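Long-range contacts in regulatory protein (Pseudomonas aeruginosa, PDB 5J2Y), which represses quorum-sensing and virulence genes by binding promoter DNA, probably through a helix-turn-helix domain: residues Phe14-Arg20 and Phe44-Glu48; Trp31-Gly35 and Leu71-Arg75. All coordinates share one frame; numbering follows the deposited sequence. Where two conformers were deposited one is given.

Contact 1 of 2, residues Phe14-Arg20 and Phe44-Glu48; sequences FRAKATR and FENGE. With nucleotides of chain F; nucleotides of chain C.
Phe14 and Glu45 bring the two backbones closest, CA to CA 5.4 Å, where helix 9-22 passes the C-terminal end of helix 38-45. That helix finishes in a Schellman motif: Gly47, with positive phi, sends its N back to Phe44 O, and Glu48 N reaches Arg43 O. The Phe14 ring lies beside this turn, CE1 3.1 Å from Glu45 O and CZ 3.9 Å from Gly47 N.

Further along, Arg20 holds Glu45 side-on through a two-bond salt bridge, NE to OE2 at 2.7 Å and NH2 to OE1 at 2.8 Å. Guanidinium and carboxylate are nearly coplanar, 6° apart, and both oxygens are met on their syn sides. The bend at chi3 (88°) brings NE to the acid, and chi4 (68°) turns NH2 to the same side. Gln27 NE2 donates to OE1 and Trp31 NE1 to OE2, so four N-H groups hold the buried carboxylate and fix its rotation. Lys17 runs fully extended across Glu45, its CD 3.6 Å from OE1.

On the DNA side, Arg20 NH1 donates to DT7 OP1 of chain C at 3.0 Å, so Glu45 probably helps position an arginine that binds phosphate. Asn46 ND2, bonded also to Ser42 O, reaches OP1 of DA8 of chain C at 3.3 Å. Within the RsaL-like helix-turn-helix domain, a buried salt bridge joins the first helix to helix 38-45, beside phosphate contacts of Arg20 and Asn46.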
# COMPACT_ATOMS: atom_id res chain seq x y z
N PHE A 14 -4.31 -4.43 6.22
CA PHE A 14 -5.04 -5.64 5.83
C PHE A 14 -5.91 -5.40 4.60
O PHE A 14 -6.04 -6.28 3.73
CB PHE A 14 -5.84 -6.18 7.00
CG PHE A 14 -4.99 -6.48 8.18
CD1 PHE A 14 -4.29 -7.67 8.26
CD2 PHE A 14 -4.84 -5.56 9.18
CE1 PHE A 14 -3.52 -7.97 9.37
CE2 PHE A 14 -4.05 -5.82 10.30
CZ PHE A 14 -3.39 -7.03 10.39
N ARG A 15 -6.51 -4.22 4.52
CA ARG A 15 -7.34 -3.87 3.37
C ARG A 15 -6.38 -3.93 2.19
O ARG A 15 -6.57 -4.68 1.24
CB ARG A 15 -7.92 -2.47 3.52
CG ARG A 15 -9.36 -2.45 4.00
CD ARG A 15 -10.16 -1.34 3.33
NE ARG A 15 -10.80 -1.79 2.10
CZ ARG A 15 -11.45 -0.99 1.27
NH1 ARG A 15 -12.01 -1.49 0.17
NH2 ARG A 15 -11.56 0.30 1.53
N ALA A 16 -5.32 -3.12 2.28
CA ALA A 16 -4.26 -3.09 1.26
C ALA A 16 -3.86 -4.46 0.76
O ALA A 16 -3.68 -4.64 -0.42
CB ALA A 16 -3.03 -2.37 1.79
N LYS A 17 -3.71 -5.42 1.68
CA LYS A 17 -3.39 -6.80 1.34
C LYS A 17 -4.46 -7.49 0.50
O LYS A 17 -4.16 -8.17 -0.48
CB LYS A 17 -3.16 -7.63 2.59
CG LYS A 17 -2.73 -9.06 2.29
CD LYS A 17 -2.44 -9.84 3.56
CE LYS A 17 -2.19 -11.30 3.21
NZ LYS A 17 -1.79 -12.10 4.41
N ALA A 18 -5.72 -7.29 0.88
CA ALA A 18 -6.83 -7.84 0.10
C ALA A 18 -6.89 -7.30 -1.33
O ALA A 18 -7.22 -8.02 -2.25
CB ALA A 18 -8.14 -7.55 0.81
N THR A 19 -6.60 -6.01 -1.51
CA THR A 19 -6.57 -5.41 -2.85
C THR A 19 -5.51 -6.11 -3.68
O THR A 19 -5.77 -6.64 -4.75
CB THR A 19 -6.22 -3.91 -2.78
OG1 THR A 19 -7.16 -3.24 -1.94
CG2 THR A 19 -6.22 -3.27 -4.16
N ARG A 20 -4.30 -6.11 -3.13
CA ARG A 20 -3.09 -6.67 -3.76
C ARG A 20 -3.28 -8.11 -4.15
O ARG A 20 -2.96 -8.50 -5.26
CB ARG A 20 -1.90 -6.55 -2.76
CG ARG A 20 -0.68 -7.40 -3.05
CD ARG A 20 0.43 -7.20 -2.03
NE ARG A 20 0.38 -8.05 -0.84
CZ ARG A 20 0.57 -9.39 -0.82
NH1 ARG A 20 0.71 -10.09 -1.94
NH2 ARG A 20 0.60 -10.06 0.34
N PHE A 44 3.84 -4.56 7.69
CA PHE A 44 2.54 -3.81 7.75
C PHE A 44 1.31 -4.73 7.62
O PHE A 44 0.36 -4.62 8.35
CB PHE A 44 2.46 -2.73 6.66
CG PHE A 44 3.45 -1.60 6.81
CD1 PHE A 44 3.90 -1.19 8.06
CD2 PHE A 44 3.85 -0.88 5.72
CE1 PHE A 44 4.76 -0.12 8.19
CE2 PHE A 44 4.68 0.22 5.83
CZ PHE A 44 5.16 0.59 7.07
N GLU A 45 1.35 -5.61 6.64
CA GLU A 45 0.27 -6.57 6.37
C GLU A 45 0.01 -7.56 7.53
O GLU A 45 -1.01 -8.25 7.52
CB GLU A 45 0.56 -7.36 5.11
CG GLU A 45 0.42 -6.58 3.84
CD GLU A 45 0.70 -7.38 2.59
OE1 GLU A 45 0.82 -8.62 2.69
OE2 GLU A 45 0.79 -6.75 1.50
N ASN A 46 0.94 -7.62 8.47
CA ASN A 46 0.84 -8.47 9.63
C ASN A 46 0.75 -7.68 10.91
O ASN A 46 1.01 -8.19 12.00
CB ASN A 46 2.01 -9.45 9.64
CG ASN A 46 1.78 -10.60 8.68
OD1 ASN A 46 1.07 -11.53 9.01
ND2 ASN A 46 2.33 -10.51 7.47
N GLY A 47 0.39 -6.40 10.77
CA GLY A 47 -0.08 -5.60 11.88
C GLY A 47 0.95 -4.79 12.62
O GLY A 47 0.71 -4.38 13.74
N GLU A 48 2.11 -4.55 12.01
CA GLU A 48 3.02 -3.55 12.56
C GLU A 48 2.32 -2.18 12.43
O GLU A 48 1.50 -1.95 11.52
CB GLU A 48 4.37 -3.57 11.84
CG GLU A 48 5.46 -2.68 12.42
CD GLU A 48 6.55 -2.32 11.40
OE1 GLU A 48 6.23 -2.25 10.19
OE2 GLU A 48 7.73 -2.06 11.79
P DT F 16 8.73 2.17 8.98
OP1 DT F 16 8.01 3.04 8.01
OP2 DT F 16 8.08 0.96 9.53
O5' DT F 16 10.14 1.84 8.31
C5' DT F 16 11.02 2.95 8.02
C4' DT F 16 12.23 2.49 7.24
O4' DT F 16 13.18 1.87 8.14
C3' DT F 16 11.94 1.48 6.13
O3' DT F 16 12.54 1.94 4.91
C2' DT F 16 12.48 0.17 6.68
C1' DT F 16 13.55 0.59 7.67
N1 DT F 16 13.70 -0.28 8.86
C2 DT F 16 14.97 -0.59 9.30
O2 DT F 16 15.99 -0.23 8.72
N3 DT F 16 15.01 -1.35 10.44
C4 DT F 16 13.93 -1.83 11.16
O4 DT F 16 14.12 -2.53 12.15
C5 DT F 16 12.63 -1.45 10.65
C7 DT F 16 11.41 -1.92 11.37
C6 DT F 16 12.58 -0.71 9.54
P DT C 7 3.90 -12.52 -1.81
OP1 DT C 7 2.42 -12.53 -1.69
OP2 DT C 7 4.59 -11.30 -2.32
O5' DT C 7 4.53 -12.95 -0.43
C5' DT C 7 4.03 -14.08 0.29
C4' DT C 7 4.79 -14.25 1.58
O4' DT C 7 6.19 -14.51 1.31
C3' DT C 7 4.76 -13.07 2.55
O3' DT C 7 4.40 -13.65 3.80
C2' DT C 7 6.20 -12.56 2.57
C1' DT C 7 6.97 -13.82 2.28
N1 DT C 7 8.32 -13.64 1.70
C2 DT C 7 9.36 -14.28 2.32
O2 DT C 7 9.23 -14.92 3.35
N3 DT C 7 10.57 -14.12 1.69
C4 DT C 7 10.83 -13.41 0.54
O4 DT C 7 11.97 -13.36 0.09
C5 DT C 7 9.68 -12.78 -0.06
C7 DT C 7 9.87 -11.97 -1.31
C6 DT C 7 8.49 -12.93 0.53
P DA C 8 4.17 -12.75 5.08
OP1 DA C 8 2.92 -13.20 5.71
OP2 DA C 8 4.33 -11.33 4.69
O5' DA C 8 5.40 -13.13 6.02
C5' DA C 8 5.91 -14.46 6.03
C4' DA C 8 6.99 -14.65 7.06
O4' DA C 8 8.28 -14.45 6.45
C3' DA C 8 6.98 -13.74 8.28
O3' DA C 8 7.50 -14.57 9.32
C2' DA C 8 7.92 -12.61 7.88
C1' DA C 8 8.95 -13.33 7.02
N9 DA C 8 9.49 -12.57 5.91
C8 DA C 8 8.82 -11.79 5.01
N7 DA C 8 9.58 -11.30 4.06
C5 DA C 8 10.84 -11.82 4.34
C6 DA C 8 12.08 -11.69 3.70
N6 DA C 8 12.27 -10.96 2.60
N1 DA C 8 13.13 -12.34 4.24
C2 DA C 8 12.94 -13.07 5.34
N3 DA C 8 11.82 -13.28 6.02
C4 DA C 8 10.79 -12.62 5.46

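Contact 2 of 2, residues Trp31-Gly35 and Leu71-Arg75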
# COMPACT_ATOMS: atom_id res chain seq x y z
N TRP A 31 3.97 -2.81 -3.01
CA TRP A 31 4.49 -1.82 -2.08
C TRP A 31 5.52 -0.85 -2.67
O TRP A 31 5.64 0.29 -2.21
CB TRP A 31 5.04 -2.51 -0.87
CG TRP A 31 3.99 -3.04 -0.09
CD1 TRP A 31 3.57 -4.34 -0.05
CD2 TRP A 31 3.16 -2.31 0.82
NE1 TRP A 31 2.51 -4.47 0.83
CE2 TRP A 31 2.26 -3.24 1.39
CE3 TRP A 31 3.09 -0.96 1.20
CZ2 TRP A 31 1.32 -2.88 2.32
CZ3 TRP A 31 2.16 -0.59 2.11
CH2 TRP A 31 1.27 -1.55 2.68
N SER A 32 6.19 -1.28 -3.74
CA SER A 32 7.22 -0.45 -4.32
C SER A 32 6.66 0.72 -5.10
O SER A 32 7.39 1.68 -5.32
CB SER A 32 8.21 -1.29 -5.17
OG SER A 32 7.54 -1.94 -6.22
N ARG A 33 5.38 0.69 -5.50
CA ARG A 33 4.74 1.89 -6.12
C ARG A 33 4.79 3.08 -5.21
O ARG A 33 4.68 4.20 -5.69
CB ARG A 33 3.27 1.67 -6.45
CG ARG A 33 3.00 0.51 -7.37
CD ARG A 33 1.65 0.64 -8.04
NE ARG A 33 1.56 -0.40 -9.07
CZ ARG A 33 0.98 -1.59 -8.89
NH1 ARG A 33 0.35 -1.88 -7.76
NH2 ARG A 33 0.98 -2.49 -9.87
N PHE A 34 4.86 2.81 -3.90
CA PHE A 34 4.92 3.84 -2.85
C PHE A 34 6.35 4.07 -2.33
O PHE A 34 6.56 4.87 -1.44
CB PHE A 34 4.01 3.44 -1.66
CG PHE A 34 2.60 3.08 -2.06
CD1 PHE A 34 1.69 4.07 -2.41
CD2 PHE A 34 2.17 1.77 -2.07
CE1 PHE A 34 0.40 3.75 -2.78
CE2 PHE A 34 0.90 1.43 -2.47
CZ PHE A 34 0.01 2.44 -2.81
N GLY A 35 7.33 3.35 -2.87
CA GLY A 35 8.69 3.42 -2.36
C GLY A 35 8.87 2.70 -1.05
O GLY A 35 9.74 3.04 -0.24
N LEU A 71 1.63 7.18 -10.02
CA LEU A 71 2.78 6.74 -9.17
C LEU A 71 3.98 6.41 -10.05
O LEU A 71 5.07 6.86 -9.77
CB LEU A 71 2.41 5.56 -8.26
CG LEU A 71 1.35 5.97 -7.24
CD1 LEU A 71 0.66 4.79 -6.58
CD2 LEU A 71 2.00 6.80 -6.16
N ALA A 72 3.76 5.64 -11.12
CA ALA A 72 4.81 5.32 -12.11
C ALA A 72 5.47 6.56 -12.70
O ALA A 72 6.70 6.60 -12.85
CB ALA A 72 4.27 4.45 -13.20
N ASP A 73 4.68 7.60 -12.96
CA ASP A 73 5.27 8.88 -13.43
C ASP A 73 6.20 9.45 -12.40
O ASP A 73 7.24 9.97 -12.73
CB ASP A 73 4.19 9.93 -13.71
CG ASP A 73 3.37 9.63 -14.98
OD1 ASP A 73 3.75 8.80 -15.83
OD2 ASP A 73 2.32 10.25 -15.13
N LEU A 74 5.81 9.34 -11.14
CA LEU A 74 6.60 9.90 -10.04
C LEU A 74 7.85 9.11 -9.73
O LEU A 74 8.84 9.70 -9.36
CB LEU A 74 5.72 10.11 -8.81
CG LEU A 74 4.67 11.18 -9.12
CD1 LEU A 74 3.49 11.15 -8.16
CD2 LEU A 74 5.30 12.58 -9.19
N ARG A 75 7.85 7.78 -9.89
CA ARG A 75 9.09 6.98 -9.74
C ARG A 75 10.21 7.50 -10.64
O ARG A 75 11.32 7.71 -10.22
CB ARG A 75 8.92 5.51 -10.14
CG ARG A 75 8.43 4.53 -9.09
CD ARG A 75 8.92 3.11 -9.35
NE ARG A 75 7.85 2.13 -9.20
CZ ARG A 75 7.99 0.85 -8.84
NH1 ARG A 75 9.18 0.31 -8.53
NH2 ARG A 75 6.91 0.11 -8.80
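Leu71 packs against the turn that follows helix 27-32, and this is the closer-fitting half of the contact. Its CB lies 3.7 Å from Arg33 O, and CD2 approaches the same carbonyl. The other methyl, CD1, reaches between two side chains, 3.9 Å from Phe34 CE1 and 4.1 Å from Arg33 CB. Phe34 starts out from its backbone away from helix 68-75, yet with CG anti to the carbonyl carbon (chi1 -51°) the ring swings CE1 back to the leucine. Tyr61 of helix 52-62 adds to this apolar patch, meeting the Phe34 ring edge-to-face and touching Leu71 and Arg33.

One helical turn further on, Arg75 makes a much looser join. In one of two modelled conformers its exposed side chain bends at chi3 and lays one guanidinium face over Ser32 O, which sits 3.7 Å above the plane, near its centre. NH2 gives Ser32 OG only a weak hydrogen bond, 3.4 Å long and bent to 130° at the hydrogen; the firmer partner of that hydroxyl is Glu28 O. Both polar approaches of Arg75 are therefore tentative. The side chain of Arg33 leaves in another direction to a salt bridge with Glu25, and its guanidinium plane stands 82° from that of Arg75.

Residues 32-35 form a type I beta turn, with Gly35 N bonded to Ser32 O and Gly35 at positive phi in a Schellman motif. The contact thus sets the final helix of the model, 68-75, against the turn between helices 27-32 and 38-45, the two consecutive helices of a helix-turn-helix.

Overall arrangement
Contact 1 is partly buried and polar at heart, whereas contact 2 lies at the surface, on the opposite side of the chain's centre, their own centres 18 Å apart. Helix 27-32 connects them: Trp31, at its end, reaches into contact 1 and packs on Phe44, while the turn just beyond receives helix 68-75. Their segments alternate along the chain: contact 1 joins the first helix to helix 38-45, contact 2 joins the last to the end of helix 27-32. In contact 1 Arg20 and Glu45 form a buried ion pair, and the arginine's remaining nitrogen reaches a DNA phosphate; in contact 2 leucine and phenylalanine do the close packing, and the polar join is weak.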